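Local coordinates for protein eukaryotic Translation Initiation 4E (Schistosoma mansoni, PDB 3HXI) that binds the 7-methylguanosine cap of messenger RNA and, through a separate surface, a 4E-BP peptide, as a translation initiation factor, at residues 110-114 and 115-119; 145-148 and 149-153; 154-158 and 159-163. All blocks are in the same frame, centred on the assembly; numbering follows the deposited sequence. Where two conformers were deposited one is given.

Contact 1: residues 110-114 and 115-119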
ATOM      1  N   SER A 110       6.016  -1.811 -10.553  1.00 18.58           N
ATOM      2  CA  SER A 110       5.638  -0.549 -11.218  1.00 19.49           C
ATOM      3  C   SER A 110       4.778  -0.790 -12.460  1.00 21.48           C
ATOM      4  O   SER A 110       5.042  -0.225 -13.524  1.00 23.03           O
ATOM      5  CB  SER A 110       6.887   0.282 -11.577  1.00 20.67           C
ATOM      6  OG  SER A 110       6.530   1.602 -11.982  1.00 19.86           O
ATOM      7  N   ASP A 111       3.742  -1.613 -12.326  1.00 21.79           N
ATOM      8  CA  ASP A 111       2.968  -2.038 -13.498  1.00 22.78           C
ATOM      9  C   ASP A 111       1.819  -1.072 -13.811  1.00 22.63           C
ATOM     10  O   ASP A 111       0.658  -1.473 -13.928  1.00 23.64           O
ATOM     11  CB  ASP A 111       2.478  -3.492 -13.375  1.00 22.46           C
ATOM     12  CG  ASP A 111       2.142  -4.095 -14.726  1.00 24.25           C
ATOM     13  OD1 ASP A 111       2.669  -3.575 -15.735  1.00 25.69           O
ATOM     14  OD2 ASP A 111       1.365  -5.070 -14.785  1.00 24.33           O
ATOM     15  N   TRP A 112       2.179   0.207 -13.907  1.00 22.72           N
ATOM     16  CA  TRP A 112       1.274   1.305 -14.238  1.00 23.02           C
ATOM     17  C   TRP A 112       1.539   1.621 -15.689  1.00 23.86           C
ATOM     18  O   TRP A 112       2.648   1.411 -16.160  1.00 24.59           O
ATOM     19  CB  TRP A 112       1.607   2.557 -13.401  1.00 21.48           C
ATOM     20  CG  TRP A 112       1.731   2.259 -11.939  1.00 20.22           C
ATOM     21  CD1 TRP A 112       2.890   2.083 -11.228  1.00 18.63           C
ATOM     22  CD2 TRP A 112       0.658   2.047 -11.016  1.00 20.24           C
ATOM     23  NE1 TRP A 112       2.601   1.802  -9.919  1.00 18.80           N
ATOM     24  CE2 TRP A 112       1.244   1.763  -9.756  1.00 19.14           C
ATOM     25  CE3 TRP A 112      -0.740   2.080 -11.126  1.00 17.66           C
ATOM     26  CZ2 TRP A 112       0.477   1.503  -8.606  1.00 18.63           C
ATOM     27  CZ3 TRP A 112      -1.508   1.811  -9.983  1.00 19.34           C
ATOM     28  CH2 TRP A 112      -0.894   1.543  -8.736  1.00 19.17           C
ATOM     29  N   ASP A 113       0.539   2.152 -16.383  1.00 24.54           N
ATOM     30  CA  ASP A 113       0.706   2.491 -17.795  1.00 26.14           C
ATOM     31  C   ASP A 113       1.796   3.548 -18.042  1.00 26.88           C
ATOM     32  O   ASP A 113       2.570   3.425 -19.004  1.00 27.79           O
ATOM     33  CB  ASP A 113      -0.634   2.898 -18.418  1.00 26.17           C
ATOM     34  CG  ASP A 113      -1.602   1.714 -18.596  1.00 29.63           C
ATOM     35  OD1 ASP A 113      -1.153   0.543 -18.623  1.00 33.14           O
ATOM     36  OD2 ASP A 113      -2.827   1.958 -18.728  1.00 33.57           O
ATOM     37  N   THR A 114       1.883   4.548 -17.159  1.00 26.61           N
ATOM     38  CA  THR A 114       2.709   5.738 -17.383  1.00 27.06           C
ATOM     39  C   THR A 114       3.693   6.007 -16.247  1.00 26.73           C
ATOM     40  O   THR A 114       3.422   5.664 -15.096  1.00 27.07           O
ATOM     41  CB  THR A 114       1.819   6.996 -17.573  1.00 26.87           C
ATOM     42  OG1 THR A 114       1.194   7.323 -16.333  1.00 27.17           O
ATOM     43  CG2 THR A 114       0.723   6.745 -18.600  1.00 29.39           C
ATOM     44  N   ASP A 115       4.826   6.638 -16.576  1.00 26.32           N
ATOM     45  CA  ASP A 115       5.819   7.069 -15.589  1.00 26.60           C
ATOM     46  C   ASP A 115       5.172   7.941 -14.526  1.00 26.71           C
ATOM     47  O   ASP A 115       5.485   7.821 -13.348  1.00 27.06           O
ATOM     48  CB  ASP A 115       6.977   7.846 -16.249  1.00 26.29           C
ATOM     49  CG  ASP A 115       7.840   6.978 -17.176  1.00 28.05           C
ATOM     50  OD1 ASP A 115       7.607   5.743 -17.281  1.00 27.68           O
ATOM     51  OD2 ASP A 115       8.749   7.551 -17.837  1.00 29.09           O
ATOM     52  N   GLU A 116       4.254   8.802 -14.960  1.00 27.05           N
ATOM     53  CA  GLU A 116       3.594   9.753 -14.083  1.00 27.20           C
ATOM     54  C   GLU A 116       2.794   9.091 -12.957  1.00 25.96           C
ATOM     55  O   GLU A 116       2.774   9.591 -11.831  1.00 24.91           O
ATOM     56  CB  GLU A 116       2.686  10.674 -14.895  1.00 27.66           C
ATOM     57  CG  GLU A 116       1.987  11.735 -14.063  1.00 31.08           C
ATOM     58  CD  GLU A 116       2.879  12.939 -13.732  1.00 35.67           C
ATOM     59  OE1 GLU A 116       3.992  13.073 -14.288  1.00 33.91           O
ATOM     60  OE2 GLU A 116       2.442  13.769 -12.907  1.00 39.10           O
ATOM     61  N   GLU A 117       2.136   7.973 -13.253  1.00 25.52           N
ATOM     62  CA  GLU A 117       1.425   7.235 -12.199  1.00 24.14           C
ATOM     63  C   GLU A 117       2.384   6.693 -11.151  1.00 23.56           C
ATOM     64  O   GLU A 117       2.108   6.759  -9.953  1.00 23.41           O
ATOM     65  CB  GLU A 117       0.597   6.106 -12.787  1.00 23.88           C
ATOM     66  CG  GLU A 117      -0.620   6.579 -13.566  1.00 24.06           C
ATOM     67  CD  GLU A 117      -1.203   5.489 -14.425  1.00 25.12           C
ATOM     68  OE1 GLU A 117      -0.674   5.274 -15.537  1.00 26.39           O
ATOM     69  OE2 GLU A 117      -2.184   4.835 -13.987  1.00 27.56           O
ATOM     70  N   ASP A 118       3.517   6.151 -11.598  1.00 22.89           N
ATOM     71  CA  ASP A 118       4.523   5.631 -10.675  1.00 22.71           C
ATOM     72  C   ASP A 118       5.052   6.725  -9.758  1.00 22.41           C
ATOM     73  O   ASP A 118       5.327   6.490  -8.565  1.00 20.85           O
ATOM     74  CB  ASP A 118       5.662   4.977 -11.453  1.00 23.07           C
ATOM     75  CG  ASP A 118       6.732   4.409 -10.550  1.00 24.72           C
ATOM     76  OD1 ASP A 118       6.561   3.289 -10.043  1.00 28.41           O
ATOM     77  OD2 ASP A 118       7.749   5.097 -10.352  1.00 31.75           O
ATOM     78  N   ARG A 119       5.215   7.923 -10.326  1.00 22.51           N
ATOM     79  CA  ARG A 119       5.678   9.087  -9.564  1.00 23.39           C
ATOM     80  C   ARG A 119       4.732   9.455  -8.413  1.00 21.86           C
ATOM     81  O   ARG A 119       5.170  10.008  -7.412  1.00 21.49           O
ATOM     82  CB  ARG A 119       5.909  10.289 -10.491  1.00 22.80           C
ATOM     83  CG  ARG A 119       7.052  10.070 -11.497  1.00 26.13           C
ATOM     84  CD  ARG A 119       7.452  11.365 -12.232  1.00 26.53           C
ATOM     85  NE  ARG A 119       6.524  11.704 -13.313  1.00 33.00           N
ATOM     86  CZ  ARG A 119       6.792  11.513 -14.606  1.00 34.62           C
ATOM     87  NH1 ARG A 119       5.906  11.834 -15.531  1.00 37.18           N
ATOM     88  NH2 ARG A 119       7.950  10.995 -14.976  1.00 35.59           N
TER
HETATM   89  O   HOH W   1       4.794   1.666  -8.125  1.00 20.29           O
HETATM   90  O   HOH W   2      -2.039   2.330 -15.032  1.00 25.79           O
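T114 and E117 meet because the threonine sets OG1 between its backbone N and carbonyl carbon (chi1 69°), while the glutamate, CG anti to its carbonyl carbon (chi1 -71°), runs extended back to the residue before the helix. Together they form a capping box at the start of helix 115-120. E117 N gives a bond to T114 OG1 at 3.3 Å, and T114 N returns one to E117 OE1 at 3.1 Å, on the anti side but tilted 26° out of the carboxylate plane. T114 OG1 also donates to E117 OE1, on its anti lone pair, over 2.9 Å. E117 OE2 is taken by S150 of helix 145-159 and by a water shared with D113 N.

At the loop's start, S110 OG donates to D118 OD1 at 2.6 Å, meeting the carboxylate from above its plane. A second water joins W112 NE1 to D118 OD1, while the indole lies obliquely against E117 CB and D118 CA. S110 OG and W112 O are each hydrogen-bonded, and D115 OD1 salt-bridged, to a basic side chain of the bound peptide. Two donors on E117 OE1 should fix the carboxylate's rotation, and the acidic groups here probably attract the basic peptide.

Contact 2: residues 145-148 and 149-153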
ATOM      1  N   GLU A 145      -6.129  14.803 -10.496  1.00 25.45           N
ATOM      2  CA  GLU A 145      -7.335  13.981 -10.706  1.00 25.99           C
ATOM      3  C   GLU A 145      -7.147  12.831 -11.687  1.00 25.94           C
ATOM      4  O   GLU A 145      -7.455  11.675 -11.386  1.00 25.24           O
ATOM      5  CB  GLU A 145      -8.510  14.850 -11.179  1.00 26.58           C
ATOM      6  CG  GLU A 145      -9.850  14.066 -11.343  1.00 25.03           C
ATOM      7  CD  GLU A 145     -11.024  14.960 -11.683  1.00 27.46           C
ATOM      8  OE1 GLU A 145     -11.225  15.962 -10.964  1.00 29.91           O
ATOM      9  OE2 GLU A 145     -11.745  14.663 -12.659  1.00 23.00           O
ATOM     10  N   GLU A 146      -6.656  13.165 -12.869  1.00 25.34           N
ATOM     11  CA  GLU A 146      -6.569  12.210 -13.947  1.00 27.06           C
ATOM     12  C   GLU A 146      -5.641  11.034 -13.587  1.00 25.98           C
ATOM     13  O   GLU A 146      -6.010   9.881 -13.784  1.00 26.39           O
ATOM     14  CB  GLU A 146      -6.122  12.930 -15.215  1.00 28.35           C
ATOM     15  CG  GLU A 146      -5.931  12.035 -16.401  1.00 32.29           C
ATOM     16  CD  GLU A 146      -5.718  12.841 -17.663  1.00 36.88           C
ATOM     17  OE1 GLU A 146      -5.194  13.972 -17.564  1.00 39.60           O
ATOM     18  OE2 GLU A 146      -6.085  12.346 -18.739  1.00 40.91           O
ATOM     19  N   THR A 147      -4.471  11.336 -13.028  1.00 24.70           N
ATOM     20  CA  THR A 147      -3.488  10.309 -12.621  1.00 23.70           C
ATOM     21  C   THR A 147      -4.005   9.495 -11.428  1.00 22.81           C
ATOM     22  O   THR A 147      -3.921   8.256 -11.415  1.00 21.01           O
ATOM     23  CB  THR A 147      -2.149  10.972 -12.242  1.00 24.85           C
ATOM     24  OG1 THR A 147      -1.714  11.794 -13.333  1.00 24.60           O
ATOM     25  CG2 THR A 147      -1.068   9.932 -11.942  1.00 24.08           C
ATOM     26  N   ILE A 148      -4.545  10.198 -10.433  1.00 20.97           N
ATOM     27  CA  ILE A 148      -5.121   9.554  -9.259  1.00 20.09           C
ATOM     28  C   ILE A 148      -6.199   8.548  -9.688  1.00 20.86           C
ATOM     29  O   ILE A 148      -6.162   7.401  -9.258  1.00 18.01           O
ATOM     30  CB  ILE A 148      -5.672  10.583  -8.257  1.00 20.39           C
ATOM     31  CG1 ILE A 148      -4.523  11.402  -7.652  1.00 17.59           C
ATOM     32  CG2 ILE A 148      -6.569   9.895  -7.191  1.00 18.33           C
ATOM     33  CD1 ILE A 148      -4.976  12.518  -6.722  1.00 19.95           C
ATOM     34  N   LEU A 149      -7.111   8.972 -10.576  1.00 20.08           N
ATOM     35  CA  LEU A 149      -8.147   8.085 -11.115  1.00 21.82           C
ATOM     36  C   LEU A 149      -7.647   6.894 -11.925  1.00 22.06           C
ATOM     37  O   LEU A 149      -8.172   5.791 -11.745  1.00 21.81           O
ATOM     38  CB  LEU A 149      -9.238   8.860 -11.885  1.00 22.51           C
ATOM     39  CG  LEU A 149     -10.421   9.483 -11.109  1.00 25.08           C
ATOM     40  CD1 LEU A 149     -11.414   8.418 -10.624  1.00 28.99           C
ATOM     41  CD2 LEU A 149      -9.995  10.330  -9.939  1.00 25.62           C
ATOM     42  N   SER A 150      -6.653   7.075 -12.802  1.00 22.07           N
ATOM     43  CA  SER A 150      -6.080   5.907 -13.505  1.00 21.30           C
ATOM     44  C   SER A 150      -5.389   4.913 -12.551  1.00 21.03           C
ATOM     45  O   SER A 150      -5.411   3.701 -12.791  1.00 20.08           O
ATOM     46  CB  SER A 150      -5.129   6.316 -14.628  1.00 23.24           C
ATOM     47  OG  SER A 150      -3.973   6.932 -14.095  1.00 26.27           O
ATOM     48  N   ILE A 151      -4.811   5.430 -11.471  1.00 19.40           N
ATOM     49  CA  ILE A 151      -4.204   4.559 -10.439  1.00 19.00           C
ATOM     50  C   ILE A 151      -5.292   3.765  -9.743  1.00 18.51           C
ATOM     51  O   ILE A 151      -5.167   2.546  -9.557  1.00 18.60           O
ATOM     52  CB  ILE A 151      -3.362   5.358  -9.437  1.00 18.18           C
ATOM     53  CG1 ILE A 151      -2.042   5.780 -10.083  1.00 16.99           C
ATOM     54  CG2 ILE A 151      -3.085   4.548  -8.133  1.00 18.61           C
ATOM     55  CD1 ILE A 151      -1.253   6.734  -9.244  1.00 15.96           C
ATOM     56  N   GLY A 152      -6.370   4.451  -9.366  1.00 18.24           N
ATOM     57  CA  GLY A 152      -7.492   3.795  -8.707  1.00 18.25           C
ATOM     58  C   GLY A 152      -8.080   2.712  -9.591  1.00 18.71           C
ATOM     59  O   GLY A 152      -8.371   1.611  -9.114  1.00 17.26           O
ATOM     60  N   ARG A 153      -8.226   3.020 -10.886  1.00 19.31           N
ATOM     61  CA  ARG A 153      -8.772   2.057 -11.840  0.50 19.55           C
ATOM     62  C   ARG A 153      -7.893   0.812 -11.959  1.00 19.02           C
ATOM     63  O   ARG A 153      -8.409  -0.316 -11.929  1.00 18.58           O
ATOM     64  CB  ARG A 153      -9.025   2.719 -13.203  0.50 19.21           C
ATOM     65  CG  ARG A 153     -10.272   3.607 -13.196  0.50 21.03           C
ATOM     66  CD  ARG A 153     -10.640   4.165 -14.563  0.50 21.48           C
ATOM     67  NE  ARG A 153     -10.053   5.486 -14.792  0.50 26.40           N
ATOM     68  CZ  ARG A 153      -8.977   5.723 -15.538  0.50 26.47           C
ATOM     69  NH1 ARG A 153      -8.538   6.960 -15.664  0.50 25.95           N
ATOM     70  NH2 ARG A 153      -8.342   4.735 -16.165  0.50 29.53           N
TER
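The first turns of helix 145-159, one of the helices packed on the convex back of the curved antiparallel sheet of the eIF4E fold, are joined here by regular i to i+4 bonding. L149 N reaches E145 O at 2.8 Å, and S150 N, I151 N and G152 N bond in the same way to the carbonyl oxygens of E146, T147 and I148. This amide ladder sets the spacing at which side chains one turn apart meet.

On one flank E145 and L149 lie side by side and point the same way. The glutamate chain, fully extended with CG anti to its backbone N (chi1 -177°), brings its CG to 4.0 Å from L149 CD2; that same methyl lies 3.2 Å from E145 O. The aliphatic part of E145 and the leucine thus form a small apolar patch, with Y187 of strand 187-188 against it.

I148 turns to the sheet, where L139 and Y187 receive it, and its carbonyl oxygen takes a further bond from the indole NE1 of W86 besides that from G152 N. The flank facing helix 115-120 is built by T147 and I151, whose side chains approach at a slant. T147 places its methyl, not its hydroxyl, toward the next turn, with CG2 4.2 Å from I151 CD1, and Q120 touches both residues.

S150 carries its hydroxyl back over the preceding turn (chi1 67°). Its single proton has E117 OE2 as an alternative acceptor, so a bond within the helix is not settled, although S150 OG lies 3.0 Å from T147 O.

Contact 3: residues 154-158 and 159-163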
ATOM      1  N   ARG A 154      -6.584   1.013 -12.050  1.00 19.22           N
ATOM      2  CA  ARG A 154      -5.616  -0.096 -12.129  1.00 18.81           C
ATOM      3  C   ARG A 154      -5.598  -0.963 -10.865  1.00 18.84           C
ATOM      4  O   ARG A 154      -5.470  -2.185 -10.959  1.00 18.54           O
ATOM      5  CB  ARG A 154      -4.213   0.458 -12.461  1.00 19.90           C
ATOM      6  CG  ARG A 154      -3.048  -0.555 -12.492  1.00 20.54           C
ATOM      7  CD  ARG A 154      -3.212  -1.681 -13.520  1.00 25.22           C
ATOM      8  NE  ARG A 154      -3.669  -1.221 -14.834  1.00 24.84           N
ATOM      9  CZ  ARG A 154      -2.871  -0.839 -15.833  1.00 29.36           C
ATOM     10  NH1 ARG A 154      -1.552  -0.860 -15.695  1.00 26.95           N
ATOM     11  NH2 ARG A 154      -3.399  -0.443 -16.994  1.00 30.03           N
ATOM     12  N   ILE A 155      -5.708  -0.332  -9.690  1.00 17.54           N
ATOM     13  CA  ILE A 155      -5.792  -1.068  -8.413  1.00 17.80           C
ATOM     14  C   ILE A 155      -7.004  -2.008  -8.440  1.00 18.07           C
ATOM     15  O   ILE A 155      -6.899  -3.190  -8.056  1.00 17.10           O
ATOM     16  CB  ILE A 155      -5.899  -0.105  -7.207  1.00 17.90           C
ATOM     17  CG1 ILE A 155      -4.586   0.649  -6.978  1.00 17.01           C
ATOM     18  CG2 ILE A 155      -6.250  -0.851  -5.894  1.00 19.00           C
ATOM     19  CD1 ILE A 155      -4.678   1.745  -5.875  1.00 18.07           C
ATOM     20  N   LYS A 156      -8.156  -1.490  -8.876  1.00 17.89           N
ATOM     21  CA  LYS A 156      -9.388  -2.286  -8.884  1.00 20.22           C
ATOM     22  C   LYS A 156      -9.247  -3.471  -9.814  1.00 20.75           C
ATOM     23  O   LYS A 156      -9.692  -4.581  -9.497  1.00 22.43           O
ATOM     24  CB  LYS A 156     -10.617  -1.462  -9.295  1.00 21.76           C
ATOM     25  CG  LYS A 156     -10.937  -0.322  -8.367  1.00 23.32           C
ATOM     26  CD  LYS A 156     -12.403   0.096  -8.467  1.00 30.05           C
ATOM     27  CE  LYS A 156     -13.311  -0.815  -7.645  1.00 32.62           C
ATOM     28  NZ  LYS A 156     -14.726  -0.594  -8.034  1.00 34.21           N
ATOM     29  N   GLU A 157      -8.613  -3.237 -10.959  1.00 20.65           N
ATOM     30  CA  GLU A 157      -8.389  -4.305 -11.938  1.00 21.00           C
ATOM     31  C   GLU A 157      -7.521  -5.387 -11.336  1.00 20.00           C
ATOM     32  O   GLU A 157      -7.903  -6.549 -11.321  1.00 19.49           O
ATOM     33  CB  GLU A 157      -7.754  -3.755 -13.206  1.00 21.03           C
ATOM     34  CG  GLU A 157      -8.715  -2.933 -14.050  1.00 26.97           C
ATOM     35  CD  GLU A 157      -8.021  -2.107 -15.126  1.00 32.64           C
ATOM     36  OE1 GLU A 157      -6.768  -2.085 -15.166  1.00 33.36           O
ATOM     37  OE2 GLU A 157      -8.736  -1.464 -15.931  1.00 36.33           O
ATOM     38  N   ARG A 158      -6.377  -4.992 -10.786  1.00 19.32           N
ATOM     39  CA  ARG A 158      -5.402  -5.966 -10.325  1.00 19.75           C
ATOM     40  C   ARG A 158      -5.892  -6.718  -9.093  1.00 19.30           C
ATOM     41  O   ARG A 158      -5.602  -7.907  -8.933  1.00 19.89           O
ATOM     42  CB  ARG A 158      -4.035  -5.316 -10.063  1.00 19.36           C
ATOM     43  CG  ARG A 158      -3.312  -4.844 -11.313  1.00 21.37           C
ATOM     44  CD  ARG A 158      -2.781  -5.989 -12.187  1.00 24.31           C
ATOM     45  NE  ARG A 158      -2.039  -5.421 -13.317  1.00 28.24           N
ATOM     46  CZ  ARG A 158      -2.583  -4.956 -14.451  1.00 28.89           C
ATOM     47  NH1 ARG A 158      -3.899  -4.995 -14.663  1.00 27.37           N
ATOM     48  NH2 ARG A 158      -1.798  -4.439 -15.385  1.00 30.66           N
ATOM     49  N   LEU A 159      -6.651  -6.030  -8.242  1.00 18.73           N
ATOM     50  CA  LEU A 159      -7.187  -6.647  -7.028  1.00 18.18           C
ATOM     51  C   LEU A 159      -8.550  -7.302  -7.233  1.00 18.60           C
ATOM     52  O   LEU A 159      -9.074  -7.936  -6.318  1.00 17.82           O
ATOM     53  CB  LEU A 159      -7.189  -5.660  -5.875  1.00 18.57           C
ATOM     54  CG  LEU A 159      -5.865  -5.485  -5.122  1.00 17.85           C
ATOM     55  CD1 LEU A 159      -4.673  -5.109  -6.041  1.00 21.55           C
ATOM     56  CD2 LEU A 159      -6.044  -4.437  -4.043  1.00 17.05           C
ATOM     57  N   GLU A 160      -9.088  -7.171  -8.454  1.00 19.62           N
ATOM     58  CA  GLU A 160     -10.374  -7.764  -8.837  1.00 21.46           C
ATOM     59  C   GLU A 160     -11.467  -7.302  -7.863  1.00 21.80           C
ATOM     60  O   GLU A 160     -12.265  -8.099  -7.356  1.00 21.19           O
ATOM     61  CB  GLU A 160     -10.281  -9.302  -8.920  1.00 21.26           C
ATOM     62  CG  GLU A 160      -9.113  -9.800  -9.793  1.00 22.98           C
ATOM     63  CD  GLU A 160      -9.113 -11.309 -10.030  1.00 25.87           C
ATOM     64  OE1 GLU A 160      -9.931 -12.032  -9.431  1.00 30.21           O
ATOM     65  OE2 GLU A 160      -8.283 -11.777 -10.841  1.00 31.33           O
ATOM     66  N   LEU A 161     -11.475  -5.994  -7.607  1.00 21.95           N
ATOM     67  CA  LEU A 161     -12.391  -5.388  -6.653  1.00 23.23           C
ATOM     68  C   LEU A 161     -13.734  -5.055  -7.270  1.00 24.19           C
ATOM     69  O   LEU A 161     -13.817  -4.582  -8.402  1.00 23.49           O
ATOM     70  CB  LEU A 161     -11.804  -4.105  -6.068  1.00 23.09           C
ATOM     71  CG  LEU A 161     -10.448  -4.158  -5.380  1.00 22.39           C
ATOM     72  CD1 LEU A 161     -10.088  -2.766  -4.861  1.00 23.87           C
ATOM     73  CD2 LEU A 161     -10.418  -5.170  -4.224  1.00 26.23           C
ATOM     74  N   GLU A 162     -14.780  -5.271  -6.486  1.00 25.60           N
ATOM     75  CA  GLU A 162     -16.129  -5.002  -6.943  1.00 27.44           C
ATOM     76  C   GLU A 162     -16.715  -3.763  -6.281  1.00 26.22           C
ATOM     77  O   GLU A 162     -17.304  -2.918  -6.956  1.00 27.46           O
ATOM     78  CB  GLU A 162     -16.992  -6.252  -6.750  1.00 27.62           C
ATOM     79  CG  GLU A 162     -16.802  -7.226  -7.921  1.00 34.58           C
ATOM     80  CD  GLU A 162     -17.376  -8.594  -7.667  1.00 40.32           C
ATOM     81  OE1 GLU A 162     -18.555  -8.681  -7.261  1.00 44.00           O
ATOM     82  OE2 GLU A 162     -16.646  -9.587  -7.881  1.00 43.68           O
ATOM     83  N   ASP A 163     -16.518  -3.644  -4.974  1.00 24.68           N
ATOM     84  CA  ASP A 163     -17.048  -2.533  -4.213  1.00 23.75           C
ATOM     85  C   ASP A 163     -16.293  -1.249  -4.519  1.00 23.03           C
ATOM     86  O   ASP A 163     -15.117  -1.283  -4.926  1.00 21.96           O
ATOM     87  CB  ASP A 163     -16.982  -2.824  -2.717  1.00 24.27           C
ATOM     88  CG  ASP A 163     -17.903  -3.939  -2.306  1.00 25.50           C
ATOM     89  OD1 ASP A 163     -18.585  -4.485  -3.182  1.00 29.02           O
ATOM     90  OD2 ASP A 163     -17.964  -4.248  -1.111  1.00 27.80           O
TER
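The guanidinium of R158 has R154 CD over the centre of one face, 3.4 Å above the plane, so the two arginines are layered one turn apart along helix 145-159. R154 turns its own flat group to E157: NE donates to E157 OE1 in a salt bridge of 3.2 Å, the carboxylate oxygen lying 15° out of the guanidinium plane. The terminal nitrogens of both arginines serve the loop 110-114, where R154 pairs with D113 and with D111 O, and R158 with D111 OD2.

Beyond R158 the helix ends in a Schellman motif. E160 takes a positive phi of 55°, which turns the chain back so that L161 N can reach K156 O at 3.0 Å, in the carbonyl plane and on a lone pair. The companion bond, E160 N to E157 O, is less favourably placed, with the donor well above the carbonyl plane. One residue earlier, L159 N still makes the ordinary helical bond to I155 O.

The motif has the usual hydrophobic side to it. L161 points back to the helix and lays CG and CD1 against K156 CA, while its CB lies 3.9 Å from K156 CE. I155 and L159 run side by side, I155 CG2 to L159 CD2 at 4.0 Å, and with L161 they cover I88 of strand 84-89; L159 and L161 also pack on L99 of helix 96-108.

K156 reaches past the turn. Its chain is bent at chi3 (81°), which swings the ammonium toward the departing loop, and NZ makes a weak bond to D163 O at 3.2 Å, with another weak bond to I189 O, of the C-terminal residue.

How the contacts relate
The three contacts follow one another along the chain. Contact 1 spans the loop after helix 96-108 and the start of helix 115-120; contacts 2 and 3 divide helix 145-159 and its exit toward strand 166-169 between them. Their centres lie about 11 Å (1 to 2), 13 Å (2 to 3) and 17 Å (1 to 3) apart. Contact 1 touches both others: the indole of W112 packs on I151 of contact 2 and on R154 and I155 of contact 3. Helix 145-159 thus packs along much of its length against the loop and short helix that meet the bound peptide, and lies between that surface and the sheet whose other side carries the cap pocket.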